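Local coordinates for OsmC family protein (Rhodothermus marinus, PDB 5CML) that is a carboxyl esterase, of which this chain is the esterase domain, probably cleaving esters with a serine nucleophile in an alpha/beta-hydrolase fold, at residues A[62-70]-A[164-172]. Sequence-based numbering, arbitrary orientation.
Sequences LRFDFTGLG and RPFRIKKQF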
loop_
_atom_site.group_PDB
_atom_site.type_symbol
_atom_site.label_atom_id
_atom_site.label_comp_id
_atom_site.label_asym_id
_atom_site.label_seq_id
_atom_site.Cartn_x
_atom_site.Cartn_y
_atom_site.Cartn_z
ATOM N N LEU A 62 0.774 5.074 -9.359
ATOM C CA LEU A 62 1.226 6.180 -8.520
ATOM C C LEU A 62 1.829 5.586 -7.249
ATOM O O LEU A 62 1.119 5.046 -6.390
ATOM C CB LEU A 62 0.086 7.139 -8.178
ATOM C CG LEU A 62 0.485 8.397 -7.390
ATOM C CD1 LEU A 62 1.353 9.333 -8.247
ATOM C CD2 LEU A 62 -0.735 9.136 -6.909
ATOM N N ARG A 63 3.143 5.700 -7.134
ATOM C CA ARG A 63 3.853 5.219 -5.963
ATOM C C ARG A 63 3.861 6.290 -4.908
ATOM O O ARG A 63 4.352 7.400 -5.130
ATOM C CB ARG A 63 5.276 4.837 -6.326
ATOM C CG ARG A 63 5.357 3.626 -7.197
ATOM C CD ARG A 63 6.773 3.259 -7.458
ATOM N NE ARG A 63 7.343 3.960 -8.607
ATOM C CZ ARG A 63 8.484 4.638 -8.586
ATOM N NH1 ARG A 63 9.173 4.781 -7.449
ATOM N NH2 ARG A 63 8.923 5.196 -9.709
ATOM N N PHE A 64 3.296 5.953 -3.757
ATOM C CA PHE A 64 3.227 6.878 -2.650
ATOM C C PHE A 64 4.051 6.319 -1.510
ATOM O O PHE A 64 3.772 5.231 -1.010
ATOM C CB PHE A 64 1.784 7.098 -2.225
ATOM C CG PHE A 64 1.642 8.024 -1.070
ATOM C CD1 PHE A 64 1.602 9.391 -1.274
ATOM C CD2 PHE A 64 1.572 7.534 0.224
ATOM C CE1 PHE A 64 1.475 10.256 -0.212
ATOM C CE2 PHE A 64 1.444 8.400 1.298
ATOM C CZ PHE A 64 1.401 9.758 1.076
ATOM N N ASP A 65 5.078 7.063 -1.129
ATOM C CA ASP A 65 5.981 6.654 -0.061
ATOM C C ASP A 65 5.352 6.891 1.304
ATOM O O ASP A 65 5.305 8.021 1.804
ATOM C CB ASP A 65 7.295 7.423 -0.178
ATOM C CG ASP A 65 8.204 7.207 1.002
ATOM O OD1 ASP A 65 8.106 6.146 1.662
ATOM O OD2 ASP A 65 9.025 8.106 1.265
ATOM N N PHE A 66 4.896 5.804 1.912
ATOM C CA PHE A 66 4.152 5.881 3.162
ATOM C C PHE A 66 5.054 6.268 4.326
ATOM O O PHE A 66 4.579 6.728 5.361
ATOM C CB PHE A 66 3.473 4.528 3.418
ATOM C CG PHE A 66 2.468 4.555 4.517
ATOM C CD1 PHE A 66 1.163 4.953 4.274
ATOM C CD2 PHE A 66 2.830 4.192 5.800
ATOM C CE1 PHE A 66 0.222 4.986 5.326
ATOM C CE2 PHE A 66 1.899 4.213 6.836
ATOM C CZ PHE A 66 0.597 4.608 6.588
ATOM N N THR A 67 6.361 6.076 4.162
ATOM C CA THR A 67 7.300 6.310 5.252
ATOM C C THR A 67 7.655 7.774 5.440
ATOM O O THR A 67 8.143 8.152 6.499
ATOM C CB THR A 67 8.623 5.574 5.031
ATOM O OG1 THR A 67 9.350 6.260 4.007
ATOM C CG2 THR A 67 8.402 4.109 4.642
ATOM N N GLY A 68 7.441 8.593 4.412
ATOM C CA GLY A 68 7.874 9.983 4.452
ATOM C C GLY A 68 9.387 10.174 4.356
ATOM O O GLY A 68 9.883 11.299 4.432
ATOM N N LEU A 69 10.130 9.085 4.182
ATOM C CA LEU A 69 11.588 9.171 4.096
ATOM C C LEU A 69 12.044 9.810 2.787
ATOM O O LEU A 69 13.179 10.279 2.681
ATOM C CB LEU A 69 12.220 7.780 4.235
ATOM C CG LEU A 69 12.044 7.082 5.585
ATOM C CD1 LEU A 69 12.530 5.616 5.509
ATOM C CD2 LEU A 69 12.777 7.854 6.682
ATOM N N GLY A 70 11.162 9.834 1.793
ATOM C CA GLY A 70 11.506 10.361 0.487
ATOM C C GLY A 70 12.543 9.501 -0.207
ATOM O O GLY A 70 12.926 9.774 -1.347
ATOM N N ARG A 164 15.501 1.141 7.549
ATOM C CA ARG A 164 15.605 2.524 7.996
ATOM C C ARG A 164 14.321 2.857 8.773
ATOM O O ARG A 164 13.225 2.681 8.246
ATOM C CB ARG A 164 15.778 3.473 6.815
ATOM C CG ARG A 164 17.087 3.319 6.044
ATOM C CD ARG A 164 16.941 3.800 4.594
ATOM N NE ARG A 164 16.416 5.162 4.511
ATOM C CZ ARG A 164 16.075 5.774 3.375
ATOM N NH1 ARG A 164 16.189 5.149 2.208
ATOM N NH2 ARG A 164 15.617 7.017 3.404
ATOM N N PRO A 165 14.447 3.318 10.028
ATOM C CA PRO A 165 13.222 3.659 10.752
ATOM C C PRO A 165 12.607 4.962 10.249
ATOM O O PRO A 165 13.286 5.740 9.572
ATOM C CB PRO A 165 13.699 3.795 12.207
ATOM C CG PRO A 165 15.136 4.139 12.108
ATOM C CD PRO A 165 15.648 3.470 10.869
ATOM N N PHE A 166 11.343 5.208 10.584
ATOM C CA PHE A 166 10.684 6.425 10.118
ATOM C C PHE A 166 9.603 6.888 11.079
ATOM O O PHE A 166 9.249 6.181 12.015
ATOM C CB PHE A 166 10.097 6.221 8.706
ATOM C CG PHE A 166 9.054 5.128 8.599
ATOM C CD1 PHE A 166 9.431 3.820 8.352
ATOM C CD2 PHE A 166 7.697 5.425 8.685
ATOM C CE1 PHE A 166 8.484 2.818 8.219
ATOM C CE2 PHE A 166 6.736 4.421 8.543
ATOM C CZ PHE A 166 7.133 3.120 8.322
ATOM N N ARG A 167 9.099 8.095 10.840
ATOM C CA ARG A 167 8.048 8.676 11.675
ATOM C C ARG A 167 6.700 8.618 10.991
ATOM O O ARG A 167 6.627 8.724 9.767
ATOM C CB ARG A 167 8.348 10.139 11.998
ATOM C CG ARG A 167 9.708 10.405 12.590
ATOM C CD ARG A 167 10.084 11.869 12.390
ATOM N NE ARG A 167 9.399 12.717 13.358
ATOM C CZ ARG A 167 9.739 12.798 14.640
ATOM N NH1 ARG A 167 10.750 12.070 15.102
ATOM N NH2 ARG A 167 9.064 13.594 15.463
ATOM N N ILE A 168 5.637 8.470 11.777
ATOM C CA ILE A 168 4.274 8.656 11.283
ATOM C C ILE A 168 3.419 9.339 12.358
ATOM O O ILE A 168 3.797 9.370 13.530
ATOM C CB ILE A 168 3.608 7.322 10.876
ATOM C CG1 ILE A 168 3.512 6.377 12.075
ATOM C CG2 ILE A 168 4.375 6.698 9.727
ATOM C CD1 ILE A 168 2.562 5.205 11.828
ATOM N N LYS A 169 2.272 9.885 11.962
ATOM C CA LYS A 169 1.342 10.463 12.938
ATOM C C LYS A 169 0.729 9.406 13.883
ATOM O O LYS A 169 0.332 8.317 13.448
ATOM C CB LYS A 169 0.223 11.210 12.208
ATOM C CG LYS A 169 0.711 12.329 11.287
ATOM C CD LYS A 169 1.542 13.344 12.059
ATOM C CE LYS A 169 1.595 14.692 11.361
ATOM N NZ LYS A 169 2.295 15.719 12.200
ATOM N N LYS A 170 0.665 9.717 15.178
ATOM C CA LYS A 170 -0.064 8.864 16.128
ATOM C C LYS A 170 -1.525 8.727 15.706
ATOM O O LYS A 170 -2.171 7.712 15.997
ATOM C CB LYS A 170 0.008 9.418 17.552
ATOM C CG LYS A 170 1.393 9.366 18.185
ATOM C CD LYS A 170 1.383 10.014 19.574
ATOM C CE LYS A 170 2.780 10.418 20.030
ATOM N NZ LYS A 170 2.776 11.073 21.377
ATOM N N GLN A 171 -2.026 9.743 15.007
ATOM C CA GLN A 171 -3.379 9.733 14.462
ATOM C C GLN A 171 -3.615 8.491 13.597
ATOM O O GLN A 171 -4.727 7.968 13.556
ATOM C CB GLN A 171 -3.635 11.020 13.647
ATOM C CG GLN A 171 -5.017 11.105 12.979
ATOM C CD GLN A 171 -5.142 12.273 12.006
ATOM O OE1 GLN A 171 -4.163 12.689 11.380
ATOM N NE2 GLN A 171 -6.353 12.805 11.876
ATOM N N PHE A 172 -2.573 8.006 12.922
ATOM C CA PHE A 172 -2.722 6.829 12.078
ATOM C C PHE A 172 -3.232 5.620 12.879
ATOM O O PHE A 172 -4.247 5.037 12.526
ATOM C CB PHE A 172 -1.398 6.473 11.387
ATOM C CG PHE A 172 -1.445 5.182 10.625
ATOM C CD1 PHE A 172 -2.154 5.092 9.436
ATOM C CD2 PHE A 172 -0.786 4.054 11.095
ATOM C CE1 PHE A 172 -2.220 3.899 8.739
ATOM C CE2 PHE A 172 -0.842 2.856 10.390
ATOM C CZ PHE A 172 -1.554 2.784 9.210
HETATM O O HOH W 1 5.190 8.840 7.069
HETATM O O HOH W 2 9.495 9.808 8.038
#
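Phe-66 turns its CZ edge onto one face of Phe-172, a T-shaped stack with centroids 5.3 Å apart and planes at 69°. Phe-166 receives Thr-67 over a face: Thr-67 CB lies 3.8 Å from the Phe-166 ring centroid, a CH-pi contact, and Thr-67 CG2 reaches Phe-166 CE1. The chi1 of Phe-166, 61°, sets CG between backbone N and carbonyl carbon, bringing the ring against the threonine. Replacing Phe-166 by alanine would remove the ring and is likely to leave Thr-67 CB and CG2 without their aromatic cover. Leu-69 CD2 packs 3.7 Å from Phe-166 CB, and Leu-69 CD1 lies over a face of the Arg-164 guanidinium, apolar surface against a flat cation.

Water links the backbones: one molecule donates to Phe-66 O (2.8 Å) and Arg-167 O, another donates to Thr-67 O and accepts weakly from Arg-167 N. The short Asp-65 carboxylate reaches back into its turn, where OD1 accepts from Thr-67 N (an Asx turn) and OG1; Thr-67 OG1 accepts from Leu-69 N, an ST turn.

These bonds probably help fix the turn after strand 59-65, which meets strand 166-169 and helix 170-179 mainly through apolar contact and water, with Phe-66 also touching the probable nucleophile elbow.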